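Local coordinates for protein Rbam17540 (Bacillus amyloliquefaciens, PDB 2YOY) that is a copper-binding CBM33 oxidase, a lytic polysaccharide monooxygenase that probably degrades cellulose by oxidative chain cleavage, at residues 124-129 against 144-150; 27-31 against 76-80. One frame throughout, in Å; residues are numbered along the deposited sequence.

Interaction 1: residues 124-129 against 144-150; sequences ELIGTV and IFVPTDR
I126 packs against I144 and P147 where two sheets of the immunoglobulin-like beta sandwich meet at an edge. Strand 124-129 belongs to the larger mixed sheet and strand 144-146 to the smaller antiparallel one; their axes run nearly antiparallel (164°) and approach to 6.2 Å. The two branches of I126 divide the work. CD1 meets I144 CG2 at 3.6 Å, the side chains crossing almost at right angles, while CG2 rests on the P147 ring, 3.6 Å from its CD. Because CG1 stands between the backbone N and carbonyl carbon (chi1 58°), CG2 lies beside the backbone N and is turned to the proline. Farther along, I144 CD1 reaches V129 CG2 at 4.1 Å and lies where a side chain on G127 would point; a CB there would clash, about 3.0 Å from CD1, so glycine suits the place. I126 and G127 form a classic beta bulge opposite Y105.

Beyond this apolar patch, E124 binds R150 by an end-on salt bridge: OE2 takes NH1 at 2.6 Å and NH2 at 2.8 Å, both donors arriving from the same face of the carboxylate. R150 holds D149 OD1 side-on with NE and NH2, so the guanidinium lies between two carboxylates and probably eases the repulsion between them; its NH1 also reaches T108 O. P147 CG sits 3.9 Å above the guanidinium plane, over its centre.

Interaction 2: residues 27-31 against 76-80; sequences AQKYG and DHWVK
The rings of Y30 and W78 meet obliquely, their planes 50° apart, with Y30 CD2 close to the plane of the indole and 3.6 Å from W78 CZ3 at its rim. One face of that indole is covered by its neighbour in the chain: H77 CD2 lies over its centre. A bound water sits at the indole edge, R10 makes a cation-pi contact with W78, and W78 NE1 is held by K72 O. The imidazole of H77 uses its edge instead. NE2 donates to K29 O at 2.9 Å in a nearly straight bond (174°), lying in the planes of both ring and carbonyl and using an oxygen lone pair.

This carbonyl belongs to the last turn of helix 23-30, in the helical excursion between strands 2-6 and 41-43 that probably corresponds to the L2 region of these oxygenases. G31, with positive phi, a conformation glycine tolerates well, is the first residue to leave helical backbone angles; H77 thus probably supplies a donor to a carbonyl near the end of the helix. With an alanine in place of H77, K29 O would probably be left without this donor and the indole face would lose its cover.

K29 is fully extended from a CG anti to the backbone N (chi1 177°), which carries CE to 3.6 Å from H77 O and NZ to 3.6 Å from V79 CG2. A long, flexible lysine suits this path, for its amine goes on to a salt bridge with E17 of helix 10-21. Y30 OH bonds the same carboxylate and also accepts from the water at 2.8 Å; that water in turn accepts from V79 N at 2.8 Å.

How the interactions relate
Interaction 2 closes before interaction 1 opens along the chain. Their centres lie 25 Å apart and their nearest atoms about 13 Å apart, so neither touches the other. They are joined through the larger sheet: residues 76-80 lead into strand 81-83, which pairs with 167-177, and from there strands 154-162 and 100-108 carry the pairing across to 123-130. Interaction 2 therefore fixes the helical region to a loop entering this sheet, whereas interaction 1 brings the far strand against 141-146 of the smaller sheet. Both belong to the scaffold of one oxygenase domain, whose copper is bound by H1 and H98; neither includes those ligands.

Interaction 1: residues 124-129 against 144-150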
loop_
_atom_site.group_PDB
_atom_site.type_symbol
_atom_site.label_atom_id
_atom_site.label_comp_id
_atom_site.label_asym_id
_atom_site.label_seq_id
_atom_site.Cartn_x
_atom_site.Cartn_y
_atom_site.Cartn_z
ATOM N N GLU A 124 6.607 5.049 -10.211
ATOM C CA GLU A 124 7.672 4.334 -10.874
ATOM C C GLU A 124 8.152 3.218 -10.006
ATOM O O GLU A 124 8.151 3.370 -8.824
ATOM C CB GLU A 124 8.820 5.232 -11.292
ATOM C CG GLU A 124 9.429 6.088 -10.234
ATOM C CD GLU A 124 10.469 7.030 -10.847
ATOM O OE1 GLU A 124 11.213 6.619 -11.753
ATOM O OE2 GLU A 124 10.511 8.183 -10.428
ATOM N N LEU A 125 8.513 2.119 -10.643
ATOM C CA LEU A 125 9.001 0.941 -9.979
ATOM C C LEU A 125 10.316 1.246 -9.323
ATOM O O LEU A 125 11.183 1.893 -9.924
ATOM C CB LEU A 125 9.110 -0.206 -11.026
ATOM C CG LEU A 125 9.732 -1.530 -10.523
ATOM C CD1 LEU A 125 8.706 -2.259 -9.686
ATOM C CD2 LEU A 125 10.129 -2.387 -11.748
ATOM N N ILE A 126 10.476 0.834 -8.064
ATOM C CA ILE A 126 11.741 1.030 -7.350
ATOM C C ILE A 126 12.368 -0.252 -6.869
ATOM O O ILE A 126 13.565 -0.252 -6.588
ATOM C CB ILE A 126 11.625 2.012 -6.135
ATOM C CG1 ILE A 126 10.586 1.538 -5.097
ATOM C CG2 ILE A 126 11.320 3.380 -6.684
ATOM C CD1 ILE A 126 10.573 2.343 -3.819
ATOM N N GLY A 127 11.604 -1.353 -6.792
ATOM C CA GLY A 127 12.225 -2.628 -6.514
ATOM C C GLY A 127 11.272 -3.825 -6.649
ATOM O O GLY A 127 10.092 -3.693 -6.470
ATOM N N THR A 128 11.812 -4.973 -6.973
ATOM C CA THR A 128 10.987 -6.161 -7.138
ATOM C C THR A 128 11.672 -7.235 -6.267
ATOM O O THR A 128 12.918 -7.370 -6.251
ATOM C CB THR A 128 10.868 -6.589 -8.613
ATOM O OG1 THR A 128 10.235 -5.557 -9.447
ATOM C CG2 THR A 128 10.077 -7.873 -8.765
ATOM N N VAL A 129 10.878 -7.954 -5.497
ATOM C CA VAL A 129 11.397 -9.078 -4.689
ATOM C C VAL A 129 10.762 -10.370 -5.227
ATOM O O VAL A 129 9.593 -10.603 -4.978
ATOM C CB VAL A 129 11.071 -8.926 -3.214
ATOM C CG1 VAL A 129 11.656 -10.097 -2.429
ATOM C CG2 VAL A 129 11.612 -7.604 -2.646
ATOM N N ILE A 144 14.427 -2.190 0.201
ATOM C CA ILE A 144 14.108 -1.485 -1.008
ATOM C C ILE A 144 14.794 -0.108 -0.956
ATOM O O ILE A 144 14.752 0.620 0.075
ATOM C CB ILE A 144 12.606 -1.333 -1.105
ATOM C CG1 ILE A 144 11.868 -2.687 -1.146
ATOM C CG2 ILE A 144 12.191 -0.516 -2.328
ATOM C CD1 ILE A 144 12.086 -3.539 -2.384
ATOM N N PHE A 145 15.371 0.270 -2.095
ATOM C CA PHE A 145 16.001 1.565 -2.202
ATOM C C PHE A 145 14.990 2.636 -2.581
ATOM O O PHE A 145 14.391 2.577 -3.617
ATOM C CB PHE A 145 17.175 1.511 -3.183
ATOM C CG PHE A 145 18.082 2.712 -3.065
ATOM C CD1 PHE A 145 19.102 2.745 -2.166
ATOM C CD2 PHE A 145 17.864 3.818 -3.881
ATOM C CE1 PHE A 145 19.927 3.876 -2.069
ATOM C CE2 PHE A 145 18.704 4.954 -3.810
ATOM C CZ PHE A 145 19.743 4.951 -2.919
ATOM N N VAL A 146 14.744 3.601 -1.703
ATOM C CA VAL A 146 13.777 4.632 -2.007
ATOM C C VAL A 146 14.597 5.780 -2.685
ATOM O O VAL A 146 15.602 6.230 -2.128
ATOM C CB VAL A 146 13.162 5.189 -0.715
ATOM C CG1 VAL A 146 12.329 6.456 -0.959
ATOM C CG2 VAL A 146 12.422 4.119 0.109
ATOM N N PRO A 147 14.160 6.282 -3.863
ATOM C CA PRO A 147 14.942 7.293 -4.552
ATOM C C PRO A 147 15.336 8.476 -3.658
ATOM O O PRO A 147 14.559 8.905 -2.818
ATOM C CB PRO A 147 14.024 7.741 -5.727
ATOM C CG PRO A 147 13.065 6.619 -5.939
ATOM C CD PRO A 147 12.996 5.845 -4.614
ATOM N N THR A 148 16.526 9.012 -3.890
ATOM C CA THR A 148 17.078 10.129 -3.112
ATOM C C THR A 148 16.998 11.481 -3.866
ATOM O O THR A 148 17.599 12.467 -3.411
ATOM C CB THR A 148 18.546 9.864 -2.697
ATOM O OG1 THR A 148 19.371 9.660 -3.861
ATOM C CG2 THR A 148 18.654 8.635 -1.766
ATOM N N ASP A 149 16.268 11.516 -4.987
ATOM C CA ASP A 149 16.155 12.698 -5.872
ATOM C C ASP A 149 14.839 13.446 -5.677
ATOM O O ASP A 149 14.479 14.291 -6.494
ATOM C CB ASP A 149 16.284 12.302 -7.362
ATOM C CG ASP A 149 15.210 11.339 -7.801
ATOM O OD1 ASP A 149 14.448 10.856 -6.937
ATOM O OD2 ASP A 149 15.114 11.068 -9.005
ATOM N N ARG A 150 14.109 13.118 -4.612
ATOM C CA ARG A 150 12.839 13.782 -4.349
ATOM C C ARG A 150 12.511 13.869 -2.868
ATOM O O ARG A 150 12.984 13.057 -2.085
ATOM C CB ARG A 150 11.714 13.108 -5.158
ATOM C CG ARG A 150 11.290 11.722 -4.655
ATOM C CD ARG A 150 10.621 10.901 -5.768
ATOM N NE ARG A 150 11.586 10.502 -6.783
ATOM C CZ ARG A 150 11.342 9.736 -7.816
ATOM N NH1 ARG A 150 10.131 9.220 -8.030
ATOM N NH2 ARG A 150 12.328 9.414 -8.634
#

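Interaction 2: residues 27-31 against 76-80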
loop_
_atom_site.group_PDB
_atom_site.type_symbol
_atom_site.label_atom_id
_atom_site.label_comp_id
_atom_site.label_asym_id
_atom_site.label_seq_id
_atom_site.Cartn_x
_atom_site.Cartn_y
_atom_site.Cartn_z
ATOM N N ALA A 27 -13.662 5.878 10.621
ATOM C CA ALA A 27 -14.248 5.327 9.426
ATOM C C ALA A 27 -14.624 6.481 8.502
ATOM O O ALA A 27 -14.555 6.368 7.255
ATOM C CB ALA A 27 -15.481 4.521 9.806
ATOM N N GLN A 28 -14.927 7.624 9.112
ATOM C CA GLN A 28 -15.216 8.821 8.291
ATOM C C GLN A 28 -14.001 9.220 7.454
ATOM O O GLN A 28 -14.139 9.698 6.339
ATOM C CB GLN A 28 -15.691 9.993 9.160
ATOM C CG GLN A 28 -17.204 9.963 9.301
ATOM C CD GLN A 28 -17.742 10.761 10.461
ATOM O OE1 GLN A 28 -17.011 11.180 11.369
ATOM N NE2 GLN A 28 -19.048 10.952 10.451
ATOM N N LYS A 29 -12.822 8.980 8.003
ATOM C CA LYS A 29 -11.544 9.384 7.389
ATOM C C LYS A 29 -11.041 8.296 6.407
ATOM O O LYS A 29 -10.514 8.626 5.353
ATOM C CB LYS A 29 -10.548 9.705 8.505
ATOM C CG LYS A 29 -9.153 10.068 8.059
ATOM C CD LYS A 29 -8.321 10.511 9.262
ATOM C CE LYS A 29 -6.895 10.836 8.830
ATOM N NZ LYS A 29 -6.160 11.410 9.996
ATOM N N TYR A 30 -11.182 7.017 6.755
ATOM C CA TYR A 30 -10.574 5.919 6.012
ATOM C C TYR A 30 -11.574 4.987 5.306
ATOM O O TYR A 30 -11.179 4.223 4.402
ATOM C CB TYR A 30 -9.760 5.005 6.977
ATOM C CG TYR A 30 -8.541 5.637 7.591
ATOM C CD1 TYR A 30 -8.618 6.365 8.787
ATOM C CD2 TYR A 30 -7.284 5.515 6.967
ATOM C CE1 TYR A 30 -7.482 6.944 9.346
ATOM C CE2 TYR A 30 -6.149 6.091 7.502
ATOM C CZ TYR A 30 -6.253 6.824 8.680
ATOM O OH TYR A 30 -5.137 7.414 9.217
ATOM N N GLY A 31 -12.835 5.003 5.743
ATOM C CA GLY A 31 -13.803 3.971 5.393
ATOM C C GLY A 31 -13.634 2.669 6.136
ATOM O O GLY A 31 -12.901 2.602 7.120
ATOM N N ASP A 76 -3.662 17.002 2.072
ATOM C CA ASP A 76 -3.784 17.073 3.521
ATOM C C ASP A 76 -4.501 15.898 4.154
ATOM O O ASP A 76 -4.474 15.785 5.377
ATOM C CB ASP A 76 -4.490 18.389 3.923
ATOM C CG ASP A 76 -3.620 19.630 3.656
ATOM O OD1 ASP A 76 -2.388 19.498 3.440
ATOM O OD2 ASP A 76 -4.168 20.745 3.638
ATOM N N HIS A 77 -5.112 15.026 3.359
ATOM C CA HIS A 77 -6.065 14.041 3.925
ATOM C C HIS A 77 -5.364 13.045 4.827
ATOM O O HIS A 77 -5.855 12.768 5.914
ATOM C CB HIS A 77 -6.843 13.291 2.871
ATOM C CG HIS A 77 -8.026 12.543 3.430
ATOM N ND1 HIS A 77 -9.252 13.135 3.626
ATOM C CD2 HIS A 77 -8.166 11.262 3.850
ATOM C CE1 HIS A 77 -10.094 12.258 4.136
ATOM N NE2 HIS A 77 -9.449 11.126 4.318
ATOM N N TRP A 78 -4.237 12.498 4.377
ATOM C CA TRP A 78 -3.649 11.358 5.081
ATOM C C TRP A 78 -2.498 11.700 6.012
ATOM O O TRP A 78 -1.754 12.642 5.784
ATOM C CB TRP A 78 -3.194 10.293 4.056
ATOM C CG TRP A 78 -4.314 9.953 3.075
ATOM C CD1 TRP A 78 -4.370 10.311 1.737
ATOM C CD2 TRP A 78 -5.488 9.196 3.319
ATOM N NE1 TRP A 78 -5.488 9.782 1.156
ATOM C CE2 TRP A 78 -6.224 9.150 2.108
ATOM C CE3 TRP A 78 -6.000 8.536 4.416
ATOM C CZ2 TRP A 78 -7.427 8.458 1.992
ATOM C CZ3 TRP A 78 -7.215 7.866 4.303
ATOM C CH2 TRP A 78 -7.904 7.816 3.098
ATOM N N VAL A 79 -2.278 10.829 7.006
ATOM C CA VAL A 79 -1.170 11.001 7.945
ATOM C C VAL A 79 0.139 10.584 7.301
ATOM O O VAL A 79 0.275 9.460 6.816
ATOM C CB VAL A 79 -1.368 10.177 9.243
ATOM C CG1 VAL A 79 -0.174 10.347 10.166
ATOM C CG2 VAL A 79 -2.630 10.612 9.994
ATOM N N LYS A 80 1.114 11.485 7.270
ATOM C CA LYS A 80 2.419 11.181 6.682
ATOM C C LYS A 80 3.414 10.727 7.773
ATOM O O LYS A 80 3.409 11.217 8.910
ATOM C CB LYS A 80 2.988 12.399 6.012
ATOM C CG LYS A 80 2.250 12.756 4.716
ATOM C CD LYS A 80 1.414 13.979 4.879
ATOM C CE LYS A 80 0.569 14.219 3.652
ATOM N NZ LYS A 80 -0.748 14.708 4.122
HETATM O O HOH W 1 -3.681 8.361 7.068
#